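Local coordinates for pyruvate formate-lyase 2 (Archaeoglobus fulgidus, PDB 2F3O), which is a glycyl radical enzyme of unknown function, probably a lyase, related to pyruvate formate-lyase and glycerol dehydratase, at residues Asp550-Tyr563 and Lys581-Gly593. Numbering follows the deposited sequence.
Sequences DSLVAIEGALNAGY and KLHKLLLQSPKYG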
# COMPACT_ATOMS: atom_id res chain seq x y z
N ASP A 550 -22.29 -0.82 -41.55
CA ASP A 550 -22.95 -0.77 -42.87
C ASP A 550 -23.04 0.63 -43.45
O ASP A 550 -22.87 0.80 -44.66
CB ASP A 550 -24.34 -1.39 -42.80
CG ASP A 550 -24.30 -2.88 -42.64
OD1 ASP A 550 -23.19 -3.45 -42.71
OD2 ASP A 550 -25.38 -3.49 -42.45
N SER A 551 -23.29 1.62 -42.60
CA SER A 551 -23.33 3.01 -43.02
C SER A 551 -21.98 3.47 -43.55
O SER A 551 -21.91 4.42 -44.30
CB SER A 551 -23.74 3.93 -41.88
OG SER A 551 -25.15 4.04 -41.73
N LEU A 552 -20.91 2.80 -43.15
CA LEU A 552 -19.59 3.19 -43.60
C LEU A 552 -19.30 2.64 -44.98
O LEU A 552 -18.72 3.35 -45.80
CB LEU A 552 -18.51 2.75 -42.62
CG LEU A 552 -18.65 3.52 -41.31
CD1 LEU A 552 -17.70 2.97 -40.28
CD2 LEU A 552 -18.44 4.97 -41.55
N VAL A 553 -19.71 1.40 -45.24
CA VAL A 553 -19.59 0.78 -46.57
C VAL A 553 -20.42 1.54 -47.58
O VAL A 553 -19.98 1.81 -48.70
CB VAL A 553 -20.17 -0.64 -46.61
CG1 VAL A 553 -19.52 -1.44 -47.71
CG2 VAL A 553 -19.99 -1.31 -45.29
N ALA A 554 -21.63 1.88 -47.17
CA ALA A 554 -22.54 2.63 -48.00
C ALA A 554 -22.06 4.05 -48.24
O ALA A 554 -22.39 4.64 -49.26
CB ALA A 554 -23.93 2.61 -47.40
N ILE A 555 -21.28 4.62 -47.33
CA ILE A 555 -20.71 5.94 -47.58
C ILE A 555 -19.55 5.78 -48.54
O ILE A 555 -19.40 6.59 -49.47
CB ILE A 555 -20.28 6.65 -46.28
CG1 ILE A 555 -21.49 7.32 -45.63
CG2 ILE A 555 -19.26 7.73 -46.55
CD1 ILE A 555 -21.28 7.71 -44.19
N GLU A 556 -18.77 4.71 -48.36
CA GLU A 556 -17.58 4.46 -49.17
C GLU A 556 -17.91 4.48 -50.66
O GLU A 556 -17.36 5.30 -51.39
CB GLU A 556 -16.92 3.13 -48.81
CG GLU A 556 -15.61 2.89 -49.54
CD GLU A 556 -15.12 1.47 -49.37
OE1 GLU A 556 -15.90 0.63 -48.88
OE2 GLU A 556 -13.95 1.17 -49.73
N GLY A 557 -18.84 3.62 -51.07
CA GLY A 557 -19.24 3.50 -52.47
C GLY A 557 -19.98 4.71 -53.03
O GLY A 557 -19.86 5.01 -54.22
N ALA A 558 -20.74 5.41 -52.18
CA ALA A 558 -21.52 6.56 -52.63
C ALA A 558 -20.67 7.80 -52.91
O ALA A 558 -21.01 8.62 -53.76
CB ALA A 558 -22.62 6.89 -51.63
N LEU A 559 -19.59 7.94 -52.16
CA LEU A 559 -18.64 9.00 -52.43
C LEU A 559 -17.90 8.60 -53.69
O LEU A 559 -17.90 9.35 -54.67
CB LEU A 559 -17.65 9.16 -51.28
CG LEU A 559 -18.18 9.70 -49.95
CD1 LEU A 559 -17.04 9.73 -48.94
CD2 LEU A 559 -18.80 11.07 -50.11
N ASN A 560 -17.31 7.40 -53.64
CA ASN A 560 -16.54 6.76 -54.71
C ASN A 560 -17.10 7.06 -56.10
O ASN A 560 -16.46 7.71 -56.92
CB ASN A 560 -16.55 5.25 -54.49
CG ASN A 560 -15.21 4.60 -54.77
OD1 ASN A 560 -14.55 4.11 -53.85
ND2 ASN A 560 -14.80 4.60 -56.04
N ALA A 561 -18.32 6.58 -56.33
CA ALA A 561 -19.06 6.97 -57.51
C ALA A 561 -19.98 8.15 -57.17
O ALA A 561 -21.08 7.95 -56.67
CB ALA A 561 -19.85 5.78 -58.05
N GLY A 562 -19.51 9.38 -57.39
CA GLY A 562 -20.41 10.54 -57.48
C GLY A 562 -20.60 11.56 -56.36
O GLY A 562 -20.16 12.71 -56.48
N TYR A 563 -21.27 11.15 -55.28
CA TYR A 563 -21.82 12.09 -54.29
C TYR A 563 -20.77 12.64 -53.33
O TYR A 563 -19.66 12.11 -53.22
CB TYR A 563 -22.94 11.44 -53.48
CG TYR A 563 -24.11 10.85 -54.28
CD1 TYR A 563 -24.01 9.60 -54.90
CD2 TYR A 563 -25.33 11.53 -54.37
CE1 TYR A 563 -25.08 9.06 -55.62
CE2 TYR A 563 -26.41 10.99 -55.08
CZ TYR A 563 -26.28 9.75 -55.70
OH TYR A 563 -27.33 9.21 -56.41
N LYS A 581 -33.06 8.77 -54.95
CA LYS A 581 -32.13 8.06 -55.83
C LYS A 581 -30.97 7.47 -55.02
O LYS A 581 -30.73 6.26 -55.05
CB LYS A 581 -31.58 8.96 -56.94
CG LYS A 581 -30.51 8.26 -57.80
CD LYS A 581 -30.96 8.04 -59.22
CE LYS A 581 -30.31 9.07 -60.14
NZ LYS A 581 -30.95 9.12 -61.49
N LEU A 582 -30.28 8.36 -54.31
CA LEU A 582 -29.13 8.03 -53.46
C LEU A 582 -29.46 6.94 -52.44
O LEU A 582 -28.67 6.02 -52.23
CB LEU A 582 -28.67 9.27 -52.70
CG LEU A 582 -27.64 9.11 -51.58
CD1 LEU A 582 -26.30 8.60 -52.10
CD2 LEU A 582 -27.46 10.43 -50.85
N HIS A 583 -30.65 7.07 -51.86
CA HIS A 583 -31.17 6.15 -50.86
C HIS A 583 -31.22 4.71 -51.36
O HIS A 583 -30.93 3.78 -50.59
CB HIS A 583 -32.55 6.64 -50.43
CG HIS A 583 -33.22 5.77 -49.43
ND1 HIS A 583 -32.53 4.98 -48.54
CD2 HIS A 583 -34.53 5.58 -49.16
CE1 HIS A 583 -33.38 4.32 -47.78
NE2 HIS A 583 -34.61 4.67 -48.13
N LYS A 584 -31.57 4.53 -52.63
CA LYS A 584 -31.61 3.21 -53.25
C LYS A 584 -30.21 2.66 -53.47
O LYS A 584 -30.02 1.46 -53.44
CB LYS A 584 -32.38 3.24 -54.59
CG LYS A 584 -33.90 3.53 -54.44
CD LYS A 584 -34.78 2.88 -55.54
CE LYS A 584 -36.20 3.43 -55.45
NZ LYS A 584 -37.25 2.46 -55.87
N LEU A 585 -29.24 3.54 -53.68
CA LEU A 585 -27.85 3.11 -53.81
C LEU A 585 -27.28 2.71 -52.46
O LEU A 585 -26.55 1.72 -52.37
CB LEU A 585 -27.00 4.22 -54.44
CG LEU A 585 -25.51 4.32 -54.10
CD1 LEU A 585 -24.66 3.38 -54.93
CD2 LEU A 585 -25.05 5.73 -54.29
N LEU A 586 -27.64 3.46 -51.42
CA LEU A 586 -27.24 3.14 -50.05
C LEU A 586 -27.78 1.79 -49.60
O LEU A 586 -27.05 0.98 -49.03
CB LEU A 586 -27.73 4.21 -49.08
CG LEU A 586 -27.14 5.60 -49.28
CD1 LEU A 586 -27.68 6.55 -48.24
CD2 LEU A 586 -25.62 5.56 -49.24
N LEU A 587 -29.06 1.55 -49.88
CA LEU A 587 -29.72 0.29 -49.53
C LEU A 587 -29.13 -0.91 -50.27
O LEU A 587 -29.01 -2.00 -49.71
CB LEU A 587 -31.23 0.39 -49.79
CG LEU A 587 -32.10 0.87 -48.63
CD1 LEU A 587 -33.54 1.03 -49.08
CD2 LEU A 587 -32.01 -0.12 -47.46
N GLN A 588 -28.74 -0.68 -51.52
CA GLN A 588 -28.11 -1.69 -52.38
C GLN A 588 -26.71 -2.06 -51.95
O GLN A 588 -26.19 -3.09 -52.39
CB GLN A 588 -28.05 -1.21 -53.84
CG GLN A 588 -29.23 -1.64 -54.70
CD GLN A 588 -29.43 -3.14 -54.66
OE1 GLN A 588 -28.52 -3.90 -55.02
NE2 GLN A 588 -30.60 -3.58 -54.19
N SER A 589 -26.09 -1.23 -51.11
CA SER A 589 -24.68 -1.39 -50.73
C SER A 589 -24.49 -2.64 -49.89
O SER A 589 -25.44 -3.11 -49.27
CB SER A 589 -24.19 -0.16 -49.99
OG SER A 589 -24.31 0.99 -50.80
N PRO A 590 -23.27 -3.20 -49.92
CA PRO A 590 -22.95 -4.41 -49.15
C PRO A 590 -23.28 -4.30 -47.66
O PRO A 590 -23.14 -3.23 -47.06
CB PRO A 590 -21.45 -4.59 -49.38
CG PRO A 590 -21.19 -3.95 -50.69
CD PRO A 590 -22.10 -2.76 -50.71
N LYS A 591 -23.76 -5.40 -47.09
CA LYS A 591 -24.25 -5.45 -45.72
C LYS A 591 -23.48 -6.46 -44.86
O LYS A 591 -23.00 -7.49 -45.36
CB LYS A 591 -25.75 -5.78 -45.70
CG LYS A 591 -26.67 -4.71 -46.31
CD LYS A 591 -26.32 -3.30 -45.82
CE LYS A 591 -27.15 -2.20 -46.49
NZ LYS A 591 -26.34 -0.93 -46.63
N TYR A 592 -23.34 -6.15 -43.57
CA TYR A 592 -22.79 -7.09 -42.61
C TYR A 592 -23.80 -8.22 -42.48
O TYR A 592 -25.00 -7.98 -42.38
CB TYR A 592 -22.51 -6.42 -41.24
CG TYR A 592 -22.23 -7.37 -40.07
CD1 TYR A 592 -21.00 -8.01 -39.94
CD2 TYR A 592 -23.19 -7.62 -39.09
CE1 TYR A 592 -20.74 -8.87 -38.88
CE2 TYR A 592 -22.93 -8.47 -38.03
CZ TYR A 592 -21.71 -9.09 -37.93
OH TYR A 592 -21.45 -9.94 -36.87
N GLY A 593 -23.30 -9.45 -42.54
CA GLY A 593 -24.12 -10.64 -42.38
C GLY A 593 -24.02 -11.61 -43.54
O GLY A 593 -24.63 -12.69 -43.52
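Near the edge of the pyruvate formate-lyase-like fold, helix 545-560 and helix 580-588 pack across each other, with helix 565-573 in the connection between them; Ala554 and Ala558 of the first helix lie against Leu582, Leu585 and Leu586 of the second. The short helical segments cross at 125°, their axes approaching to 8.9 Å. The methyl CB of Ala558 meets Leu585 CD2 at 3.8 Å and also touches one methyl each of Leu582 and Leu586, while Ala554 CB rests on Leu586 CD2 and on the side chain of Ser589.

Past the Schellman motif that closes helix 545-560 at Gly562, the ring of Tyr563 lies against the second helix. With CG of Leu582 anti to the backbone N (chi1 170°), its CD1 is carried over the ring centre, 3.5 Å from the Tyr563 centroid and almost exactly on the ring normal, in a CH-pi contact; Leu582 CB, placed by the backbone, meets CE2. Leu585 CD2 comes in obliquely at CE1, and the hydroxyl end lies beside Lys581 CG. An alanine in place of Tyr563 is likely to strip Leu582 CD1 of its aromatic cover and open a gap beside Leu585 CD2.

At the other end the chain leaves its helix and runs past Asp550, whose OD1 accepts the Tyr592 backbone N-H at 2.8 Å on its syn side, 24° out of the carboxylate plane. Val553 leans on Pro590, and Ser589 OG turns back to Leu585 O. The bent chain of Lys591 brings NZ to Leu586 O (3.1 Å) and to Ser647 O, while its CD crosses the carboxylate at a slant, touching OD2. Leu586 O is gripped from opposite faces of its plane, by Ser589 N and Lys591 NZ. Apolar packing thus joins the helices, whereas these polar bonds together tie down the segment that follows; Lys591 NZ, 5.0 Å from Asp550 OD2, may add a modest electrostatic attraction without a salt bridge.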